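Local coordinates for protein 2-oxoglutarate carboxylase small subunit (Hydrogenobacter thermophilus, PDB 7KCT) that is a biotin carboxylase-like protein with an ATP-grasp domain that binds ADP and magnesium, at residues Glu129-Ala134 with Val268-Glu273; Asp143-Asp148 with Arg202-Leu207; Glu151-Ala156 with Arg180-Leu185. All coordinates share one frame; numbering follows the deposited sequence.

Contact 1 of 3, residues Glu129-Ala134 with Val268-Glu273; sequences EVMKRA and VKAAKE
Met131 of helix 124-133, and Ala134 after it, meet Ala270 and Glu273 at the C-terminal end of helix 257-273. Met131 comes first along the chain. Its side chain folds twice beyond CG, with chi2 at -54° and chi3 at -86°. The bends carry the thioether end toward the other helix. Met131 CE lies 3.3 Å from Ala270 CB, tighter than usual for two carbons. Met131 SD follows at 3.8 Å from the same Ala270 CB.

Ala134 lies at the end of the segment and brings the backbones closest. Ala134 CA and Ala270 CA are 5.6 Å apart. Ala134 CB points toward the second helix and lies 3.9 Å from Ala270 CB. It also meets the carboxylate of Glu273, with Glu273 OE1 3.3 Å from Ala134 CB and OE2 almost as near. The carboxylate therefore lies against the methyl group through both oxygens. Lys269 passes alongside, where Lys269 CE is 3.9 Å from Ala134 O. Within their own helix, Lys269 NZ and Glu273 OE2 form a long salt bridge of 3.6 Å. No hydrogen bond joins the two segments, so van der Waals packing carries the contact.

The contact packs two helices of the ATP-grasp region together, away from the nucleotide: the Met131 side chain is about 12 Å from a bound ADP. Val136, just beyond the first segment, touches both Met131 and Ala270. Val130 packs on Ile274. On helix 257-273, Ala271 and Lys272 lie on Val229 of strand 229-236, and Val268 lies on His231 of the same strand.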
loop_
_atom_site.group_PDB
_atom_site.type_symbol
_atom_site.label_atom_id
_atom_site.label_comp_id
_atom_site.label_asym_id
_atom_site.label_seq_id
_atom_site.Cartn_x
_atom_site.Cartn_y
_atom_site.Cartn_z
ATOM N N GLU A 129 -25.671 19.624 -23.634
ATOM C CA GLU A 129 -26.905 19.378 -24.389
ATOM C C GLU A 129 -27.199 17.884 -24.497
ATOM O O GLU A 129 -28.336 17.450 -24.273
ATOM C CB GLU A 129 -26.822 20.028 -25.777
ATOM N N VAL A 130 -26.176 17.069 -24.798
ATOM C CA VAL A 130 -26.390 15.628 -24.860
ATOM C C VAL A 130 -26.888 15.119 -23.516
ATOM O O VAL A 130 -27.816 14.300 -23.449
ATOM C CB VAL A 130 -25.089 14.895 -25.259
ATOM C CG1 VAL A 130 -25.308 13.434 -25.149
ATOM C CG2 VAL A 130 -24.693 15.265 -26.689
ATOM N N MET A 131 -26.247 15.568 -22.399
ATOM C CA MET A 131 -26.662 15.054 -21.082
ATOM C C MET A 131 -28.070 15.520 -20.765
ATOM O O MET A 131 -28.847 14.783 -20.174
ATOM C CB MET A 131 -25.703 15.502 -19.955
ATOM C CG MET A 131 -24.304 14.910 -20.181
ATOM S SD MET A 131 -24.364 13.088 -20.363
ATOM C CE MET A 131 -24.293 12.361 -18.771
ATOM N N LYS A 132 -28.388 16.782 -21.092
ATOM C CA LYS A 132 -29.738 17.332 -20.889
ATOM C C LYS A 132 -30.791 16.464 -21.569
ATOM O O LYS A 132 -31.739 16.000 -20.927
ATOM C CB LYS A 132 -29.784 18.766 -21.433
ATOM C CG LYS A 132 -30.947 19.677 -20.953
ATOM C CD LYS A 132 -30.714 21.127 -21.485
ATOM C CE LYS A 132 -31.626 22.173 -20.843
ATOM N NZ LYS A 132 -31.433 23.546 -21.436
ATOM N N ARG A 133 -30.615 16.200 -22.865
ATOM C CA ARG A 133 -31.576 15.363 -23.567
ATOM C C ARG A 133 -31.657 13.963 -22.983
ATOM O O ARG A 133 -32.668 13.293 -23.189
ATOM C CB ARG A 133 -31.234 15.285 -25.054
ATOM C CG ARG A 133 -31.804 16.424 -25.897
ATOM C CD ARG A 133 -31.627 16.231 -27.424
ATOM N NE ARG A 133 -30.406 16.886 -27.886
ATOM C CZ ARG A 133 -29.324 16.258 -28.335
ATOM N NH1 ARG A 133 -29.293 14.932 -28.425
ATOM N NH2 ARG A 133 -28.265 16.964 -28.703
ATOM N N ALA A 134 -30.620 13.487 -22.274
ATOM C CA ALA A 134 -30.648 12.140 -21.702
ATOM C C ALA A 134 -31.225 12.103 -20.291
ATOM O O ALA A 134 -31.305 11.027 -19.685
ATOM C CB ALA A 134 -29.245 11.519 -21.713
ATOM N N VAL A 268 -25.269 6.228 -15.645
ATOM C CA VAL A 268 -25.233 4.986 -16.416
ATOM C C VAL A 268 -26.125 5.119 -17.648
ATOM O O VAL A 268 -25.670 4.966 -18.794
ATOM C CB VAL A 268 -25.649 3.795 -15.534
ATOM C CG1 VAL A 268 -25.924 2.522 -16.386
ATOM C CG2 VAL A 268 -24.581 3.471 -14.556
ATOM N N LYS A 269 -27.390 5.510 -17.427
ATOM C CA LYS A 269 -28.340 5.684 -18.534
ATOM C C LYS A 269 -27.779 6.576 -19.619
ATOM O O LYS A 269 -27.904 6.286 -20.807
ATOM C CB LYS A 269 -29.660 6.276 -18.013
ATOM C CG LYS A 269 -30.768 6.450 -19.083
ATOM C CD LYS A 269 -32.041 7.111 -18.526
ATOM C CE LYS A 269 -32.975 7.539 -19.657
ATOM N NZ LYS A 269 -33.217 6.411 -20.615
ATOM N N ALA A 270 -27.158 7.678 -19.240
ATOM C CA ALA A 270 -26.627 8.561 -20.261
ATOM C C ALA A 270 -25.412 7.945 -20.946
ATOM O O ALA A 270 -25.192 8.162 -22.139
ATOM C CB ALA A 270 -26.326 9.913 -19.640
ATOM N N ALA A 271 -24.593 7.199 -20.194
ATOM C CA ALA A 271 -23.435 6.513 -20.767
ATOM C C ALA A 271 -23.862 5.484 -21.810
ATOM O O ALA A 271 -23.274 5.400 -22.897
ATOM C CB ALA A 271 -22.633 5.846 -19.644
ATOM N N LYS A 272 -24.855 4.668 -21.479
ATOM C CA LYS A 272 -25.380 3.710 -22.450
ATOM C C LYS A 272 -25.954 4.416 -23.672
ATOM O O LYS A 272 -25.782 3.946 -24.800
ATOM C CB LYS A 272 -26.452 2.848 -21.800
ATOM C CG LYS A 272 -25.952 1.856 -20.815
ATOM C CD LYS A 272 -27.102 1.297 -19.987
ATOM C CE LYS A 272 -26.753 -0.058 -19.361
ATOM N NZ LYS A 272 -27.108 -1.187 -20.305
ATOM N N GLU A 273 -26.601 5.568 -23.479
ATOM C CA GLU A 273 -27.215 6.258 -24.620
ATOM C C GLU A 273 -26.172 6.673 -25.646
ATOM O O GLU A 273 -26.440 6.661 -26.851
ATOM C CB GLU A 273 -27.997 7.503 -24.170
ATOM C CG GLU A 273 -29.370 7.235 -23.562
ATOM C CD GLU A 273 -30.183 8.524 -23.331
ATOM O OE1 GLU A 273 -30.131 9.465 -24.168
ATOM O OE2 GLU A 273 -30.873 8.590 -22.294
#

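Contact 2 of 3, residues Asp143-Asp148 with Arg202-Leu207; sequences DGILKD and RGDLLL
Ile145 and Leu146 run past the start of strand 205-209, with the CA atoms of Ile145 and Leu206 4.8 Å apart. One backbone hydrogen bond joins the segments. Leu146 N donates to Leu205 O at 2.9 Å, with an N-H...O angle of 163°. The CA-H of Ile145 approaches the same oxygen, with Ile145 CA 3.6 Å from Leu205 O.

Ile145 CG2 is anti to the backbone N, which sets it 3.5 Å from Leu205 O and beside Asp204 CB. CG1 carries CD1 to the edge of the Arg202 guanidinium, Ile145 CD1 lying 3.9 Å from Arg202 NH1. Arg202 NH1 donates a nearly straight hydrogen bond to Asp204 OD2 at 3.1 Å, part of a salt bridge and close to the guanidinium plane. It also pairs with Asp123, and Arg202 lines the bicarbonate pocket with Asp123 and Arg126. Leu146 turns toward the strand, where its CD1 is 4.0 Å from Leu207 CB.

Loop 143-148 lies between helices 124-133 and 149-159. Strand 205-209 is an outer strand of a three-stranded antiparallel sheet in the ATP-grasp region. Leu146 also packs on Leu165 of its middle strand 163-167, Tyr189 of helix 182-200 and Ala152 of helix 149-159.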
loop_
_atom_site.group_PDB
_atom_site.type_symbol
_atom_site.label_atom_id
_atom_site.label_comp_id
_atom_site.label_asym_id
_atom_site.label_seq_id
_atom_site.Cartn_x
_atom_site.Cartn_y
_atom_site.Cartn_z
ATOM N N ASP A 143 -27.395 28.133 -24.257
ATOM C CA ASP A 143 -27.719 26.911 -24.991
ATOM C C ASP A 143 -26.672 26.864 -26.087
ATOM O O ASP A 143 -26.828 27.467 -27.148
ATOM C CB ASP A 143 -29.139 26.943 -25.534
ATOM N N GLY A 144 -25.548 26.238 -25.787
ATOM C CA GLY A 144 -24.449 26.208 -26.717
ATOM C C GLY A 144 -23.433 27.324 -26.525
ATOM O O GLY A 144 -23.464 28.133 -25.589
ATOM N N ILE A 145 -22.490 27.342 -27.466
ATOM C CA ILE A 145 -21.427 28.319 -27.467
ATOM C C ILE A 145 -21.991 29.716 -27.670
ATOM O O ILE A 145 -23.099 29.902 -28.178
ATOM C CB ILE A 145 -20.442 27.939 -28.583
ATOM C CG1 ILE A 145 -19.728 26.643 -28.199
ATOM C CG2 ILE A 145 -19.459 29.046 -28.835
ATOM C CD1 ILE A 145 -19.102 25.924 -29.384
ATOM N N LEU A 146 -21.207 30.713 -27.264
ATOM C CA LEU A 146 -21.572 32.117 -27.420
ATOM C C LEU A 146 -21.055 32.657 -28.753
ATOM O O LEU A 146 -19.882 32.472 -29.088
ATOM C CB LEU A 146 -21.007 32.945 -26.263
ATOM C CG LEU A 146 -21.380 32.591 -24.817
ATOM C CD1 LEU A 146 -20.391 33.271 -23.853
ATOM C CD2 LEU A 146 -22.807 33.021 -24.507
ATOM N N LYS A 147 -21.931 33.354 -29.490
ATOM C CA LYS A 147 -21.566 33.905 -30.796
ATOM C C LYS A 147 -20.635 35.106 -30.669
ATOM O O LYS A 147 -19.777 35.308 -31.537
ATOM C CB LYS A 147 -22.836 34.266 -31.599
ATOM N N ASP A 148 -20.781 35.906 -29.619
ATOM C CA ASP A 148 -19.984 37.107 -29.437
ATOM C C ASP A 148 -20.234 37.606 -28.021
ATOM O O ASP A 148 -21.115 37.099 -27.321
ATOM C CB ASP A 148 -20.470 38.172 -30.447
ATOM C CG ASP A 148 -21.977 38.490 -30.248
ATOM O OD1 ASP A 148 -22.622 37.830 -29.399
ATOM O OD2 ASP A 148 -22.582 39.358 -30.920
ATOM N N ARG A 202 -8.832 26.768 -29.968
ATOM C CA ARG A 202 -10.185 27.218 -30.265
ATOM C C ARG A 202 -10.651 28.101 -29.119
ATOM O O ARG A 202 -10.622 27.677 -27.961
ATOM C CB ARG A 202 -11.102 26.009 -30.461
ATOM C CG ARG A 202 -12.565 26.342 -30.675
ATOM C CD ARG A 202 -13.315 25.169 -31.308
ATOM N NE ARG A 202 -13.393 23.998 -30.441
ATOM C CZ ARG A 202 -14.433 23.695 -29.670
ATOM N NH1 ARG A 202 -15.505 24.490 -29.630
ATOM N NH2 ARG A 202 -14.406 22.594 -28.929
ATOM N N GLY A 203 -11.071 29.321 -29.437
ATOM C CA GLY A 203 -11.402 30.314 -28.438
ATOM C C GLY A 203 -12.832 30.307 -27.946
ATOM O O GLY A 203 -13.196 31.165 -27.136
ATOM N N ASP A 204 -13.642 29.342 -28.365
ATOM C CA ASP A 204 -15.080 29.395 -28.121
ATOM C C ASP A 204 -15.421 29.243 -26.644
ATOM O O ASP A 204 -14.964 28.303 -25.984
ATOM C CB ASP A 204 -15.785 28.287 -28.897
ATOM C CG ASP A 204 -15.455 28.299 -30.373
ATOM O OD1 ASP A 204 -15.054 29.362 -30.896
ATOM O OD2 ASP A 204 -15.577 27.235 -31.006
ATOM N N LEU A 205 -16.294 30.121 -26.152
ATOM C CA LEU A 205 -16.682 30.134 -24.751
ATOM C C LEU A 205 -18.158 29.774 -24.614
ATOM O O LEU A 205 -18.954 29.995 -25.527
ATOM C CB LEU A 205 -16.425 31.512 -24.128
ATOM C CG LEU A 205 -15.020 32.092 -24.346
ATOM C CD1 LEU A 205 -14.949 33.531 -23.871
ATOM C CD2 LEU A 205 -13.998 31.273 -23.661
ATOM N N LEU A 206 -18.496 29.156 -23.488
ATOM C CA LEU A 206 -19.863 29.061 -23.019
ATOM C C LEU A 206 -19.993 29.860 -21.723
ATOM O O LEU A 206 -19.004 30.218 -21.066
ATOM C CB LEU A 206 -20.284 27.601 -22.822
ATOM C CG LEU A 206 -19.635 26.730 -21.746
ATOM C CD1 LEU A 206 -20.197 27.106 -20.374
ATOM C CD2 LEU A 206 -19.875 25.275 -22.013
ATOM N N LEU A 207 -21.235 30.087 -21.334
ATOM C CA LEU A 207 -21.557 30.833 -20.131
ATOM C C LEU A 207 -22.493 29.983 -19.307
ATOM O O LEU A 207 -23.438 29.413 -19.857
ATOM C CB LEU A 207 -22.210 32.171 -20.490
ATOM C CG LEU A 207 -22.503 33.178 -19.379
ATOM C CD1 LEU A 207 -22.806 34.553 -20.007
ATOM C CD2 LEU A 207 -23.647 32.728 -18.553
#

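Contact 3 of 3, residues Glu151-Ala156 with Arg180-Leu185; sequences EAKRIA and RNEEEL
Helix 149-159 meets the first turn of helix 182-200 in a helix-to-helix contact with an apolar centre and a polar border. Leu185 supplies the centre. Its CG is anti to the backbone N (chi1 -176°), and CD2 reaches the backbone of the facing helix, with Leu185 CD2 3.7 Å from Lys153 N. The methyl groups of Ala152 and Ala156 meet the same carbon, with Leu185 CD2 4.0 Å from Ala152 CB.

Both helices belong to the ATP-grasp family region. Leu185 also packs on Val163 and Leu165 of strand 163-167, the middle strand of a three-stranded antiparallel sheet. Asn181 is the N-cap of helix 182-200: Asn181 OD1 accepts from Glu184 N at 2.8 Å.

Beside this, Lys153 and Glu182 cross at about a right angle. The carboxylate meets the aliphatic part of the lysine, with Glu182 OE1 3.3 Å from Lys153 CD. The charged ends stay further apart, Lys153 NZ lying 4.3 Å from Glu182 OE1, beyond a salt bridge. Water 1 links the helices instead. It donates to Lys153 O at 2.8 Å and to Glu182 OE2 at 2.6 Å.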
loop_
_atom_site.group_PDB
_atom_site.type_symbol
_atom_site.label_atom_id
_atom_site.label_comp_id
_atom_site.label_asym_id
_atom_site.label_seq_id
_atom_site.Cartn_x
_atom_site.Cartn_y
_atom_site.Cartn_z
ATOM N N GLU A 151 -23.832 38.763 -27.358
ATOM C CA GLU A 151 -24.708 37.694 -26.903
ATOM C C GLU A 151 -24.457 37.383 -25.423
ATOM O O GLU A 151 -25.387 37.028 -24.702
ATOM C CB GLU A 151 -24.485 36.448 -27.770
ATOM C CG GLU A 151 -25.134 35.137 -27.302
ATOM C CD GLU A 151 -24.875 33.979 -28.288
ATOM O OE1 GLU A 151 -24.551 34.260 -29.460
ATOM O OE2 GLU A 151 -24.997 32.785 -27.907
ATOM N N ALA A 152 -23.211 37.506 -24.951
ATOM C CA ALA A 152 -22.895 37.150 -23.567
ATOM C C ALA A 152 -23.663 38.036 -22.600
ATOM O O ALA A 152 -24.265 37.542 -21.627
ATOM C CB ALA A 152 -21.367 37.213 -23.351
ATOM N N LYS A 153 -23.659 39.361 -22.874
ATOM C CA LYS A 153 -24.331 40.330 -21.985
ATOM C C LYS A 153 -25.797 40.005 -21.860
ATOM O O LYS A 153 -26.351 40.009 -20.753
ATOM C CB LYS A 153 -24.104 41.773 -22.415
ATOM C CG LYS A 153 -22.621 42.019 -22.621
ATOM C CD LYS A 153 -22.231 43.478 -22.673
ATOM C CE LYS A 153 -22.999 44.086 -23.714
ATOM N NZ LYS A 153 -22.335 45.134 -24.515
ATOM N N ARG A 154 -26.422 39.640 -22.980
ATOM C CA ARG A 154 -27.837 39.332 -22.986
ATOM C C ARG A 154 -28.140 38.089 -22.165
ATOM O O ARG A 154 -29.064 38.093 -21.355
ATOM C CB ARG A 154 -28.319 39.163 -24.428
ATOM C CG ARG A 154 -29.708 38.487 -24.513
ATOM C CD ARG A 154 -30.178 38.229 -25.959
ATOM N NE ARG A 154 -29.509 37.141 -26.680
ATOM C CZ ARG A 154 -29.887 35.862 -26.651
ATOM N NH1 ARG A 154 -30.921 35.479 -25.911
ATOM N NH2 ARG A 154 -29.222 34.954 -27.362
ATOM N N ILE A 155 -27.374 37.015 -22.355
ATOM C CA ILE A 155 -27.655 35.789 -21.643
ATOM C C ILE A 155 -27.277 35.943 -20.175
ATOM O O ILE A 155 -27.912 35.347 -19.296
ATOM C CB ILE A 155 -26.894 34.623 -22.292
ATOM C CG1 ILE A 155 -27.219 34.509 -23.788
ATOM C CG2 ILE A 155 -27.215 33.331 -21.555
ATOM C CD1 ILE A 155 -26.462 33.363 -24.471
ATOM N N ALA A 156 -26.236 36.723 -19.878
ATOM C CA ALA A 156 -25.889 36.981 -18.483
ATOM C C ALA A 156 -27.082 37.531 -17.716
ATOM O O ALA A 156 -27.488 36.986 -16.679
ATOM C CB ALA A 156 -24.721 37.960 -18.403
ATOM N N ARG A 180 -19.024 38.866 -12.001
ATOM C CA ARG A 180 -20.066 39.239 -11.048
ATOM C C ARG A 180 -20.858 40.471 -11.481
ATOM O O ARG A 180 -21.839 40.829 -10.825
ATOM C CB ARG A 180 -19.439 39.443 -9.668
ATOM C CG ARG A 180 -18.917 38.102 -9.089
ATOM C CD ARG A 180 -18.473 38.204 -7.667
ATOM N NE ARG A 180 -17.797 37.004 -7.183
ATOM C CZ ARG A 180 -18.416 35.993 -6.610
ATOM N NH1 ARG A 180 -19.731 36.023 -6.463
ATOM N NH2 ARG A 180 -17.716 34.959 -6.172
ATOM N N ASN A 181 -20.490 41.079 -12.597
ATOM C CA ASN A 181 -21.237 42.184 -13.176
ATOM C C ASN A 181 -20.821 42.291 -14.631
ATOM O O ASN A 181 -19.875 41.628 -15.075
ATOM C CB ASN A 181 -20.972 43.495 -12.434
ATOM C CG ASN A 181 -19.510 43.821 -12.358
ATOM O OD1 ASN A 181 -18.832 43.986 -13.375
ATOM N ND2 ASN A 181 -18.997 43.891 -11.136
ATOM N N GLU A 182 -21.525 43.166 -15.364
ATOM C CA GLU A 182 -21.288 43.284 -16.794
ATOM C C GLU A 182 -19.905 43.844 -17.074
ATOM O O GLU A 182 -19.296 43.521 -18.101
ATOM C CB GLU A 182 -22.357 44.164 -17.447
ATOM C CG GLU A 182 -22.286 44.084 -18.953
ATOM C CD GLU A 182 -23.519 44.578 -19.663
ATOM O OE1 GLU A 182 -23.406 45.577 -20.395
ATOM O OE2 GLU A 182 -24.591 43.942 -19.545
ATOM N N GLU A 183 -19.388 44.684 -16.184
ATOM C CA GLU A 183 -18.034 45.190 -16.379
ATOM C C GLU A 183 -17.023 44.046 -16.379
ATOM O O GLU A 183 -16.100 44.028 -17.202
ATOM C CB GLU A 183 -17.701 46.234 -15.301
ATOM N N GLU A 184 -17.202 43.062 -15.483
ATOM C CA GLU A 184 -16.246 41.960 -15.401
ATOM C C GLU A 184 -16.406 41.012 -16.587
ATOM O O GLU A 184 -15.418 40.506 -17.128
ATOM C CB GLU A 184 -16.426 41.202 -14.081
ATOM C CG GLU A 184 -16.050 41.983 -12.816
ATOM C CD GLU A 184 -15.959 41.119 -11.543
ATOM O OE1 GLU A 184 -15.263 41.546 -10.587
ATOM O OE2 GLU A 184 -16.583 40.034 -11.476
ATOM N N LEU A 185 -17.650 40.755 -16.995
ATOM C CA LEU A 185 -17.922 39.880 -18.138
ATOM C C LEU A 185 -17.190 40.316 -19.403
ATOM O O LEU A 185 -16.607 39.494 -20.117
ATOM C CB LEU A 185 -19.425 39.861 -18.416
ATOM C CG LEU A 185 -19.951 38.939 -19.514
ATOM C CD1 LEU A 185 -19.925 37.509 -18.967
ATOM C CD2 LEU A 185 -21.336 39.348 -19.965
HETATM O O HOH W 1 -25.072 41.499 -18.707
#

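From the N terminus, the chain runs through the parallel sheet that starts with strand 13-16 before it reaches helix 124-133. Contact 1 closes the longest of the three loops when helix 257-273 returns to this helix. Contacts 2 and 3 both fall within that loop. Contact 2 joins 143-148 to the start of strand 205-209. Inside its span, contact 3 joins helix 149-159 to helix 182-200. The three closures are therefore nested and none cross. Contacts 2 and 3 touch, with Leu146 beside Ile155 and Leu207 beside Ala152. Contact 1 stands apart, its centre 21 Å from that of contact 2. All six segments belong to the ATP-grasp region.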